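Local coordinates for polyketide synthase (Synechococcus sp., PDB 4GOX), which probably transfers a sulfo group from PAPS to an acyl chain on an olefin synthase, as its sulfotransferase domain, and here binds the spent cofactor PAP, at residues R82-L87 with Q96-Q101; H153-P158 with S187-S192; V161-T166 with R279-P284. One frame throughout, in Å; residues are numbered along the deposited sequence.

Contact 1: R82-L87 with Q96-Q101; sequences RALMDL and QAKVNQ
Leu84 meets Val99 and Lys98 across two neighbouring helices. The tightest touch is between two methyls: Leu84 CD1 lies 3.8 Å from Val99 CG2. The same CD1 sits 4.2 Å from Lys98 CG, so one branch of the leucine serves both partners. Leu84 CG stands beside its own backbone N and anti to the carbonyl carbon (chi1 -69°), and the side chain is directed at the second helix. On the valine it is CG2, the branch beside the backbone N, that reaches back. Lys98 touches with CG; its chain bends at chi2 and carries the amine away from Leu84. The two helices, 79-88 and 92-104, are consecutive helices of the sulfotransferase fold, joined by a short connection. The backbones stay well apart, with 8.5 Å between Leu84 CA and Lys98 CA, and side-chain carbons bridge the distance. Trp102 of helix 92-104 also touches Leu84, and Tyr115 of helix 109-119 packs on both Leu84 and Lys98. A polar tie between the two helices comes from Gln96, whose OE1 is hydrogen-bonded to Gln81 NE2. Gln96 NE2 donates to Asn100 OD1 one turn on, 3.2 Å away.

Contact 2: H153-P158 with S187-S192; sequences HLVRHP and SIWRTS. With A3P (adenosine-3'-5'-diphosphate), chain B.
Trp189 has CG anti to the backbone N (chi1 -178°) and its ring turned across that bond, which brings the indole of helix 181-202 against Pro158 and the carbonyl of Arg156. Arg156 also starts anti and runs on fully extended, so its guanidinium ends far from the tryptophan, at the nucleotide. Pro158 lies over one face of the indole. Its CB stands 3.7 Å from the centre of the six-membered ring, 6° off the normal, a CH-pi contact. Pro158 CD comes down nearer the rim, 3.6 Å from Trp189 CZ2. At the ring edge Trp189 NE1 donates to Arg156 O at 2.8 Å. This bond is bent, 144° at the hydrogen, and the acceptor is tilted from the ring plane. Val155 CG1 is a looser neighbour of the ring. Thr291, Leu294 and Ala295 of helix 289-297 also touch the indole.

Residues 153-158 are the end of strand 149-155 and its turn into helix 158-167, with His157 as N-cap: its ND1 accepts from Tyr159 N. The strand belongs to the parallel sheet of a P-loop-like sulfotransferase fold. Arg156 NH1 and NH2 both reach the ribose hydroxyl O2' of A3P, at 3.0 and 3.2 Å, in weak bonds. Its NH2 also bonds Leu274 O, the strongest partner, and NH1 bonds Arg34 O. The backbone and side chain of Arg156 thus serve different ends: the indole grips its carbonyl, while its guanidinium, held by two carbonyls, probably adds positive charge beside the 3'-phosphate of A3P.

Contact 3: V161-T166 with R279-P284; sequences VIESFT and RSITLP. With A3P (adenosine-3'-5'-diphosphate), chain B.
Ile162 and Leu283 make the apolar half of this contact, their side chains crossing at about a right angle. Ile162 CG2 lies 3.7 Å from Leu283 CD2, and Ile162 CD1 lies 3.8 Å from Leu283 CD1, so both leucine methyls are used. Beside them Glu163 offers its aliphatic part: its CG is 3.8 Å from Ile281 CG1. Glu163 bends at chi2 (-79°), which swings the carboxylate off the isoleucine and into a salt bridge with Arg167 NE. With an alanine in place of Leu283, both methyls would be gone, and a gap would probably open over Ile162 CG2 and CD1, leaving Ile162 less of its apolar cover from the loop. The contact lays the irregular loop before helix 289-297 along helix 158-167, the helix that follows strand 149-155 in the sulfotransferase fold. Tyr159, earlier on the same helix, touches both Ile281 and Leu283. Leu287 also packs on Ile162. Ser164, next after Glu163, serves the nucleotide instead. Its OG donates to O1P of the 3'-phosphate of A3P at 2.7 Å, and Arg34 NE is hydrogen-bonded to the same OG. Farther along, Thr166 N and OG1 both donate to Ile162 O, from opposite faces of the carbonyl plane.

In the fold
Contacts 2 and 3 are neighbours at the nucleotide site, with centres about 13 Å apart. They share helix 158-167, which leaves strand 149-155 at contact 2 and meets the loop 279-284 at contact 3. The two touch directly: Val161 CG2 lies 3.6 Å from Trp189 CD1, and Phe165 CZ lies 3.5 Å from Ile188 CD1. Both reach A3P, contact 2 at the ribose and contact 3 at an oxygen of the 3'-phosphate; Gly36, Ser37 and Thr38 also bind the nucleotide. Contact 1 stands apart, on the opposite side of the chain's centre. Its centre is about 31 Å from that of contact 2 and about 38 Å from that of contact 3.

Contact 1: R82-L87 with Q96-Q101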
loop_
_atom_site.group_PDB
_atom_site.type_symbol
_atom_site.label_atom_id
_atom_site.label_comp_id
_atom_site.label_asym_id
_atom_site.label_seq_id
_atom_site.Cartn_x
_atom_site.Cartn_y
_atom_site.Cartn_z
ATOM N N ARG A 82 -3.100 15.131 4.178
ATOM C CA ARG A 82 -4.007 14.536 5.159
ATOM C C ARG A 82 -3.229 14.029 6.378
ATOM O O ARG A 82 -3.608 14.336 7.512
ATOM C CB ARG A 82 -4.872 13.445 4.505
ATOM C CG ARG A 82 -6.069 12.974 5.344
ATOM C CD ARG A 82 -7.145 14.046 5.479
ATOM N NE ARG A 82 -8.065 13.789 6.589
ATOM C CZ ARG A 82 -7.878 14.205 7.838
ATOM N NH1 ARG A 82 -6.786 14.886 8.163
ATOM N NH2 ARG A 82 -8.780 13.939 8.773
ATOM N N ALA A 83 -2.100 13.330 6.144
ATOM C CA ALA A 83 -1.215 12.841 7.215
ATOM C C ALA A 83 -0.740 13.987 8.130
ATOM O O ALA A 83 -0.838 13.875 9.353
ATOM C CB ALA A 83 -0.002 12.133 6.619
ATOM N N LEU A 84 -0.217 15.067 7.526
ATOM C CA LEU A 84 0.314 16.256 8.203
ATOM C C LEU A 84 -0.767 16.981 9.027
ATOM O O LEU A 84 -0.519 17.362 10.176
ATOM C CB LEU A 84 0.880 17.215 7.157
ATOM C CG LEU A 84 2.141 16.795 6.412
ATOM C CD1 LEU A 84 2.401 17.765 5.274
ATOM C CD2 LEU A 84 3.342 16.709 7.371
ATOM N N MET A 85 -1.963 17.163 8.419
ATOM C CA MET A 85 -3.135 17.736 9.047
ATOM C C MET A 85 -3.402 16.936 10.337
ATOM O O MET A 85 -3.337 17.516 11.415
ATOM C CB MET A 85 -4.343 17.615 8.109
ATOM C CG MET A 85 -4.402 18.657 7.041
ATOM S SD MET A 85 -5.873 18.451 6.009
ATOM C CE MET A 85 -7.158 18.308 7.234
ATOM N N ASP A 86 -3.605 15.592 10.226
ATOM C CA ASP A 86 -3.853 14.694 11.353
ATOM C C ASP A 86 -2.721 14.674 12.391
ATOM O O ASP A 86 -3.002 14.863 13.578
ATOM C CB ASP A 86 -4.173 13.266 10.871
ATOM C CG ASP A 86 -4.479 12.307 12.004
ATOM O OD1 ASP A 86 -5.556 12.447 12.630
ATOM O OD2 ASP A 86 -3.609 11.473 12.322
ATOM N N LEU A 87 -1.455 14.456 11.963
ATOM C CA LEU A 87 -0.328 14.398 12.902
ATOM C C LEU A 87 -0.049 15.714 13.641
ATOM O O LEU A 87 0.437 15.686 14.782
ATOM C CB LEU A 87 0.970 13.928 12.219
ATOM C CG LEU A 87 1.044 12.464 11.746
ATOM C CD1 LEU A 87 2.180 12.290 10.759
ATOM C CD2 LEU A 87 1.195 11.488 12.927
ATOM N N GLN A 96 -0.891 22.195 2.860
ATOM C CA GLN A 96 -0.412 22.507 1.519
ATOM C C GLN A 96 0.841 23.415 1.555
ATOM O O GLN A 96 1.798 23.139 0.836
ATOM C CB GLN A 96 -1.543 23.140 0.684
ATOM C CG GLN A 96 -1.304 23.141 -0.825
ATOM C CD GLN A 96 -1.146 21.751 -1.405
ATOM O OE1 GLN A 96 -2.117 21.003 -1.578
ATOM N NE2 GLN A 96 0.090 21.379 -1.713
ATOM N N ALA A 97 0.856 24.434 2.438
ATOM C CA ALA A 97 1.980 25.362 2.607
ATOM C C ALA A 97 3.254 24.655 3.105
ATOM O O ALA A 97 4.353 25.043 2.708
ATOM C CB ALA A 97 1.593 26.502 3.558
ATOM N N LYS A 98 3.107 23.639 3.980
ATOM C CA LYS A 98 4.222 22.833 4.511
ATOM C C LYS A 98 4.789 21.991 3.323
ATOM O O LYS A 98 6.015 21.900 3.165
ATOM C CB LYS A 98 3.710 21.918 5.655
ATOM C CG LYS A 98 4.764 21.105 6.402
ATOM C CD LYS A 98 5.534 21.910 7.432
ATOM C CE LYS A 98 6.782 21.187 7.872
ATOM N NZ LYS A 98 7.857 22.133 8.273
ATOM N N VAL A 99 3.885 21.451 2.462
ATOM C CA VAL A 99 4.242 20.666 1.267
ATOM C C VAL A 99 4.986 21.569 0.238
ATOM O O VAL A 99 6.092 21.216 -0.182
ATOM C CB VAL A 99 3.028 19.899 0.671
ATOM C CG1 VAL A 99 3.330 19.336 -0.726
ATOM C CG2 VAL A 99 2.576 18.778 1.611
ATOM N N ASN A 100 4.406 22.762 -0.080
ATOM C CA ASN A 100 4.938 23.777 -1.006
ATOM C C ASN A 100 6.334 24.258 -0.616
ATOM O O ASN A 100 7.157 24.554 -1.488
ATOM C CB ASN A 100 3.965 24.956 -1.156
ATOM C CG ASN A 100 2.689 24.638 -1.924
ATOM O OD1 ASN A 100 2.428 23.500 -2.351
ATOM N ND2 ASN A 100 1.854 25.649 -2.122
ATOM N N GLN A 101 6.605 24.291 0.688
ATOM C CA GLN A 101 7.895 24.689 1.236
ATOM C C GLN A 101 8.933 23.582 1.065
ATOM O O GLN A 101 10.094 23.855 0.750
ATOM C CB GLN A 101 7.740 25.163 2.689
ATOM C CG GLN A 101 7.567 26.697 2.833
ATOM C CD GLN A 101 6.814 27.404 1.701
ATOM O OE1 GLN A 101 7.415 27.960 0.766
ATOM N NE2 GLN A 101 5.485 27.411 1.766
#

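Contact 2: H153-P158 with S187-S192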
loop_
_atom_site.group_PDB
_atom_site.type_symbol
_atom_site.label_atom_id
_atom_site.label_comp_id
_atom_site.label_asym_id
_atom_site.label_seq_id
_atom_site.Cartn_x
_atom_site.Cartn_y
_atom_site.Cartn_z
ATOM N N HIS A 153 2.962 -7.941 1.766
ATOM C CA HIS A 153 2.583 -8.182 0.383
ATOM C C HIS A 153 1.143 -8.709 0.390
ATOM O O HIS A 153 0.907 -9.877 0.694
ATOM C CB HIS A 153 3.543 -9.205 -0.260
ATOM C CG HIS A 153 3.250 -9.564 -1.695
ATOM N ND1 HIS A 153 3.985 -10.541 -2.354
ATOM C CD2 HIS A 153 2.381 -9.008 -2.575
ATOM C CE1 HIS A 153 3.497 -10.582 -3.582
ATOM N NE2 HIS A 153 2.523 -9.683 -3.753
ATOM N N LEU A 154 0.189 -7.843 0.066
ATOM C CA LEU A 154 -1.222 -8.221 0.040
ATOM C C LEU A 154 -1.552 -8.727 -1.350
ATOM O O LEU A 154 -1.249 -8.059 -2.337
ATOM C CB LEU A 154 -2.112 -7.033 0.483
ATOM C CG LEU A 154 -3.624 -7.184 0.347
ATOM C CD1 LEU A 154 -4.167 -8.301 1.230
ATOM C CD2 LEU A 154 -4.289 -5.899 0.694
ATOM N N VAL A 155 -2.094 -9.952 -1.434
ATOM C CA VAL A 155 -2.390 -10.602 -2.716
ATOM C C VAL A 155 -3.856 -10.925 -2.830
ATOM O O VAL A 155 -4.459 -11.415 -1.864
ATOM C CB VAL A 155 -1.531 -11.878 -2.985
ATOM C CG1 VAL A 155 -1.646 -12.323 -4.444
ATOM C CG2 VAL A 155 -0.059 -11.656 -2.626
ATOM N N ARG A 156 -4.418 -10.698 -4.037
ATOM C CA ARG A 156 -5.810 -11.032 -4.383
ATOM C C ARG A 156 -5.809 -11.856 -5.660
ATOM O O ARG A 156 -4.862 -11.778 -6.448
ATOM C CB ARG A 156 -6.701 -9.785 -4.505
ATOM C CG ARG A 156 -8.206 -10.122 -4.605
ATOM C CD ARG A 156 -9.039 -8.862 -4.654
ATOM N NE ARG A 156 -10.469 -9.155 -4.618
ATOM C CZ ARG A 156 -11.418 -8.242 -4.787
ATOM N NH1 ARG A 156 -11.098 -6.982 -5.047
ATOM N NH2 ARG A 156 -12.694 -8.585 -4.721
ATOM N N HIS A 157 -6.843 -12.679 -5.837
ATOM C CA HIS A 157 -7.038 -13.567 -6.983
ATOM C C HIS A 157 -6.924 -12.765 -8.283
ATOM O O HIS A 157 -7.511 -11.677 -8.330
ATOM C CB HIS A 157 -8.413 -14.244 -6.884
ATOM C CG HIS A 157 -8.546 -15.437 -7.778
ATOM N ND1 HIS A 157 -8.684 -15.301 -9.148
ATOM C CD2 HIS A 157 -8.522 -16.752 -7.468
ATOM C CE1 HIS A 157 -8.747 -16.534 -9.626
ATOM N NE2 HIS A 157 -8.659 -17.439 -8.652
ATOM N N PRO A 158 -6.129 -13.215 -9.312
ATOM C CA PRO A 158 -6.004 -12.418 -10.553
ATOM C C PRO A 158 -7.358 -12.060 -11.205
ATOM O O PRO A 158 -7.522 -10.912 -11.634
ATOM C CB PRO A 158 -5.146 -13.315 -11.474
ATOM C CG PRO A 158 -5.278 -14.716 -10.910
ATOM C CD PRO A 158 -5.347 -14.465 -9.410
ATOM N N SER A 187 -1.580 -7.767 -16.789
ATOM C CA SER A 187 -0.182 -7.341 -16.785
ATOM C C SER A 187 0.207 -6.642 -15.497
ATOM O O SER A 187 1.245 -6.983 -14.928
ATOM C CB SER A 187 0.120 -6.449 -17.974
ATOM O OG SER A 187 0.274 -7.310 -19.086
ATOM N N ILE A 188 -0.625 -5.690 -15.039
ATOM C CA ILE A 188 -0.403 -4.955 -13.802
ATOM C C ILE A 188 -0.419 -5.889 -12.587
ATOM O O ILE A 188 0.488 -5.803 -11.767
ATOM C CB ILE A 188 -1.365 -3.740 -13.648
ATOM C CG1 ILE A 188 -1.046 -2.662 -14.722
ATOM C CG2 ILE A 188 -1.221 -3.116 -12.250
ATOM C CD1 ILE A 188 -2.058 -1.502 -14.741
ATOM N N TRP A 189 -1.380 -6.832 -12.514
ATOM C CA TRP A 189 -1.415 -7.794 -11.409
ATOM C C TRP A 189 -0.136 -8.645 -11.407
ATOM O O TRP A 189 0.487 -8.871 -10.361
ATOM C CB TRP A 189 -2.638 -8.728 -11.557
ATOM C CG TRP A 189 -2.758 -9.704 -10.425
ATOM C CD1 TRP A 189 -3.371 -9.503 -9.226
ATOM C CD2 TRP A 189 -2.208 -11.020 -10.382
ATOM N NE1 TRP A 189 -3.271 -10.636 -8.448
ATOM C CE2 TRP A 189 -2.577 -11.590 -9.138
ATOM C CE3 TRP A 189 -1.502 -11.816 -11.312
ATOM C CZ2 TRP A 189 -2.173 -12.872 -8.755
ATOM C CZ3 TRP A 189 -1.102 -13.085 -10.930
ATOM C CH2 TRP A 189 -1.450 -13.604 -9.674
ATOM N N ARG A 190 0.240 -9.129 -12.590
ATOM C CA ARG A 190 1.390 -9.997 -12.742
ATOM C C ARG A 190 2.684 -9.238 -12.420
ATOM O O ARG A 190 3.480 -9.711 -11.614
ATOM C CB ARG A 190 1.409 -10.592 -14.156
ATOM C CG ARG A 190 2.518 -11.613 -14.406
ATOM C CD ARG A 190 2.515 -12.105 -15.833
ATOM N NE ARG A 190 2.797 -11.029 -16.780
ATOM C CZ ARG A 190 1.946 -10.607 -17.705
ATOM N NH1 ARG A 190 0.768 -11.199 -17.851
ATOM N NH2 ARG A 190 2.270 -9.601 -18.500
ATOM N N THR A 191 2.891 -8.073 -13.052
ATOM C CA THR A 191 4.086 -7.242 -12.855
ATOM C C THR A 191 4.299 -6.920 -11.372
ATOM O O THR A 191 5.381 -7.180 -10.844
ATOM C CB THR A 191 3.995 -5.976 -13.718
ATOM O OG1 THR A 191 3.824 -6.389 -15.081
ATOM C CG2 THR A 191 5.208 -5.054 -13.552
ATOM N N SER A 192 3.256 -6.381 -10.714
ATOM C CA SER A 192 3.313 -6.004 -9.295
ATOM C C SER A 192 3.636 -7.189 -8.415
ATOM O O SER A 192 4.546 -7.108 -7.596
ATOM C CB SER A 192 1.988 -5.398 -8.826
ATOM O OG SER A 192 1.792 -4.203 -9.547
HETATM P P1 A3P B . -14.317 -3.409 -5.789
HETATM O O1P A3P B . -14.046 -3.127 -7.247
HETATM O O2P A3P B . -14.974 -2.231 -5.101
HETATM O O3P A3P B . -14.889 -4.768 -5.490
HETATM P P2 A3P B . -7.785 -1.433 -3.305
HETATM O O4P A3P B . -6.455 -2.124 -3.213
HETATM O O5P A3P B . -8.048 -0.645 -4.552
HETATM O O6P A3P B . -8.156 -0.722 -2.024
HETATM O "O5'" A3P B . -8.873 -2.608 -3.385
HETATM C "C5'" A3P B . -10.236 -2.327 -3.745
HETATM C "C4'" A3P B . -11.091 -3.553 -3.440
HETATM O "O4'" A3P B . -11.063 -3.895 -2.060
HETATM C "C3'" A3P B . -12.569 -3.380 -3.731
HETATM O "O3'" A3P B . -12.842 -3.523 -5.121
HETATM C "C2'" A3P B . -13.213 -4.445 -2.870
HETATM O "O2'" A3P B . -13.367 -5.686 -3.563
HETATM C "C1'" A3P B . -12.237 -4.638 -1.721
HETATM N N9 A3P B . -12.877 -4.067 -0.513
HETATM C C8 A3P B . -13.047 -2.737 -0.264
HETATM N N7 A3P B . -13.708 -2.546 0.900
HETATM C C5 A3P B . -13.973 -3.766 1.401
HETATM C C6 A3P B . -14.682 -4.279 2.589
HETATM N N6 A3P B . -15.185 -3.399 3.474
HETATM N N1 A3P B . -14.756 -5.622 2.766
HETATM C C2 A3P B . -14.214 -6.499 1.883
HETATM N N3 A3P B . -13.586 -6.102 0.752
HETATM C C4 A3P B . -13.432 -4.775 0.468
#

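Contact 3: V161-T166 with R279-P284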
loop_
_atom_site.group_PDB
_atom_site.type_symbol
_atom_site.label_atom_id
_atom_site.label_comp_id
_atom_site.label_asym_id
_atom_site.label_seq_id
_atom_site.Cartn_x
_atom_site.Cartn_y
_atom_site.Cartn_z
ATOM N N VAL A 161 -9.070 -9.154 -9.324
ATOM C CA VAL A 161 -8.370 -7.897 -9.622
ATOM C C VAL A 161 -8.745 -7.391 -11.043
ATOM O O VAL A 161 -9.107 -6.223 -11.197
ATOM C CB VAL A 161 -6.845 -8.041 -9.421
ATOM C CG1 VAL A 161 -6.082 -6.888 -10.071
ATOM C CG2 VAL A 161 -6.496 -8.167 -7.939
ATOM N N ILE A 162 -8.686 -8.287 -12.045
ATOM C CA ILE A 162 -8.973 -8.002 -13.461
ATOM C C ILE A 162 -10.376 -7.446 -13.630
ATOM O O ILE A 162 -10.526 -6.370 -14.203
ATOM C CB ILE A 162 -8.662 -9.199 -14.412
ATOM C CG1 ILE A 162 -7.150 -9.471 -14.466
ATOM C CG2 ILE A 162 -9.211 -8.933 -15.824
ATOM C CD1 ILE A 162 -6.759 -10.879 -14.897
ATOM N N GLU A 163 -11.381 -8.148 -13.090
ATOM C CA GLU A 163 -12.784 -7.739 -13.124
ATOM C C GLU A 163 -12.962 -6.334 -12.511
ATOM O O GLU A 163 -13.580 -5.475 -13.141
ATOM C CB GLU A 163 -13.644 -8.791 -12.394
ATOM C CG GLU A 163 -15.147 -8.574 -12.502
ATOM C CD GLU A 163 -15.732 -7.523 -11.577
ATOM O OE1 GLU A 163 -15.358 -7.500 -10.382
ATOM O OE2 GLU A 163 -16.546 -6.703 -12.059
ATOM N N SER A 164 -12.406 -6.107 -11.304
ATOM C CA SER A 164 -12.494 -4.831 -10.588
ATOM C C SER A 164 -11.795 -3.685 -11.323
ATOM O O SER A 164 -12.348 -2.589 -11.407
ATOM C CB SER A 164 -11.925 -4.968 -9.182
ATOM O OG SER A 164 -11.794 -3.681 -8.613
ATOM N N PHE A 165 -10.579 -3.942 -11.841
ATOM C CA PHE A 165 -9.765 -2.972 -12.580
ATOM C C PHE A 165 -10.489 -2.532 -13.856
ATOM O O PHE A 165 -10.431 -1.349 -14.213
ATOM C CB PHE A 165 -8.392 -3.573 -12.906
ATOM C CG PHE A 165 -7.393 -2.613 -13.491
ATOM C CD1 PHE A 165 -7.333 -2.398 -14.866
ATOM C CD2 PHE A 165 -6.485 -1.952 -12.679
ATOM C CE1 PHE A 165 -6.374 -1.548 -15.420
ATOM C CE2 PHE A 165 -5.537 -1.091 -13.229
ATOM C CZ PHE A 165 -5.488 -0.894 -14.598
ATOM N N THR A 166 -11.189 -3.487 -14.509
ATOM C CA THR A 166 -11.995 -3.306 -15.721
ATOM C C THR A 166 -13.129 -2.314 -15.444
ATOM O O THR A 166 -13.216 -1.287 -16.120
ATOM C CB THR A 166 -12.466 -4.686 -16.239
ATOM O OG1 THR A 166 -11.389 -5.293 -16.950
ATOM C CG2 THR A 166 -13.697 -4.611 -17.135
ATOM N N ARG A 279 -15.272 -16.085 -8.676
ATOM C CA ARG A 279 -16.068 -17.276 -8.966
ATOM C C ARG A 279 -17.153 -17.034 -10.007
ATOM O O ARG A 279 -17.403 -17.913 -10.838
ATOM C CB ARG A 279 -16.677 -17.851 -7.681
ATOM C CG ARG A 279 -15.661 -18.131 -6.581
ATOM C CD ARG A 279 -16.206 -19.116 -5.574
ATOM N NE ARG A 279 -15.322 -19.263 -4.418
ATOM C CZ ARG A 279 -15.324 -20.314 -3.605
ATOM N NH1 ARG A 279 -16.160 -21.324 -3.814
ATOM N NH2 ARG A 279 -14.485 -20.367 -2.577
ATOM N N SER A 280 -17.792 -15.850 -9.970
ATOM C CA SER A 280 -18.847 -15.487 -10.918
ATOM C C SER A 280 -18.290 -14.759 -12.164
ATOM O O SER A 280 -19.066 -14.208 -12.952
ATOM C CB SER A 280 -19.935 -14.672 -10.222
ATOM O OG SER A 280 -21.206 -14.878 -10.821
ATOM N N ILE A 281 -16.976 -14.821 -12.373
ATOM C CA ILE A 281 -16.373 -14.160 -13.536
ATOM C C ILE A 281 -15.702 -15.050 -14.594
ATOM O O ILE A 281 -15.003 -16.011 -14.281
ATOM C CB ILE A 281 -15.385 -13.049 -13.126
ATOM C CG1 ILE A 281 -15.400 -11.933 -14.168
ATOM C CG2 ILE A 281 -13.991 -13.599 -13.003
ATOM C CD1 ILE A 281 -16.538 -12.045 -15.164
ATOM N N THR A 282 -15.936 -14.679 -15.851
ATOM C CA THR A 282 -15.370 -15.290 -17.046
ATOM C C THR A 282 -14.761 -14.137 -17.847
ATOM O O THR A 282 -15.480 -13.218 -18.255
ATOM C CB THR A 282 -16.429 -16.080 -17.827
ATOM O OG1 THR A 282 -17.541 -15.228 -18.107
ATOM C CG2 THR A 282 -16.889 -17.330 -17.088
ATOM N N LEU A 283 -13.426 -14.132 -17.967
ATOM C CA LEU A 283 -12.659 -13.107 -18.684
ATOM C C LEU A 283 -12.754 -13.379 -20.189
ATOM O O LEU A 283 -12.961 -14.538 -20.551
ATOM C CB LEU A 283 -11.186 -13.108 -18.226
ATOM C CG LEU A 283 -10.907 -13.021 -16.717
ATOM C CD1 LEU A 283 -9.427 -13.041 -16.451
ATOM C CD2 LEU A 283 -11.519 -11.771 -16.091
ATOM N N PRO A 284 -12.609 -12.361 -21.082
ATOM C CA PRO A 284 -12.751 -12.614 -22.537
ATOM C C PRO A 284 -11.789 -13.629 -23.166
ATOM O O PRO A 284 -12.071 -14.148 -24.251
ATOM C CB PRO A 284 -12.592 -11.221 -23.155
ATOM C CG PRO A 284 -11.841 -10.439 -22.132
ATOM C CD PRO A 284 -12.377 -10.927 -20.824
HETATM P P1 A3P B . -14.317 -3.409 -5.789
HETATM O O1P A3P B . -14.046 -3.127 -7.247
HETATM O O2P A3P B . -14.974 -2.231 -5.101
HETATM O O3P A3P B . -14.889 -4.768 -5.490
HETATM P P2 A3P B . -7.785 -1.433 -3.305
HETATM O O4P A3P B . -6.455 -2.124 -3.213
HETATM O O5P A3P B . -8.048 -0.645 -4.552
HETATM O O6P A3P B . -8.156 -0.722 -2.024
HETATM O "O5'" A3P B . -8.873 -2.608 -3.385
HETATM C "C5'" A3P B . -10.236 -2.327 -3.745
HETATM C "C4'" A3P B . -11.091 -3.553 -3.440
HETATM O "O4'" A3P B . -11.063 -3.895 -2.060
HETATM C "C3'" A3P B . -12.569 -3.380 -3.731
HETATM O "O3'" A3P B . -12.842 -3.523 -5.121
HETATM C "C2'" A3P B . -13.213 -4.445 -2.870
HETATM O "O2'" A3P B . -13.367 -5.686 -3.563
HETATM C "C1'" A3P B . -12.237 -4.638 -1.721
HETATM N N9 A3P B . -12.877 -4.067 -0.513
HETATM C C8 A3P B . -13.047 -2.737 -0.264
HETATM N N7 A3P B . -13.708 -2.546 0.900
HETATM C C5 A3P B . -13.973 -3.766 1.401
HETATM C C6 A3P B . -14.682 -4.279 2.589
HETATM N N6 A3P B . -15.185 -3.399 3.474
HETATM N N1 A3P B . -14.756 -5.622 2.766
HETATM C C2 A3P B . -14.214 -6.499 1.883
HETATM N N3 A3P B . -13.586 -6.102 0.752
HETATM C C4 A3P B . -13.432 -4.775 0.468
#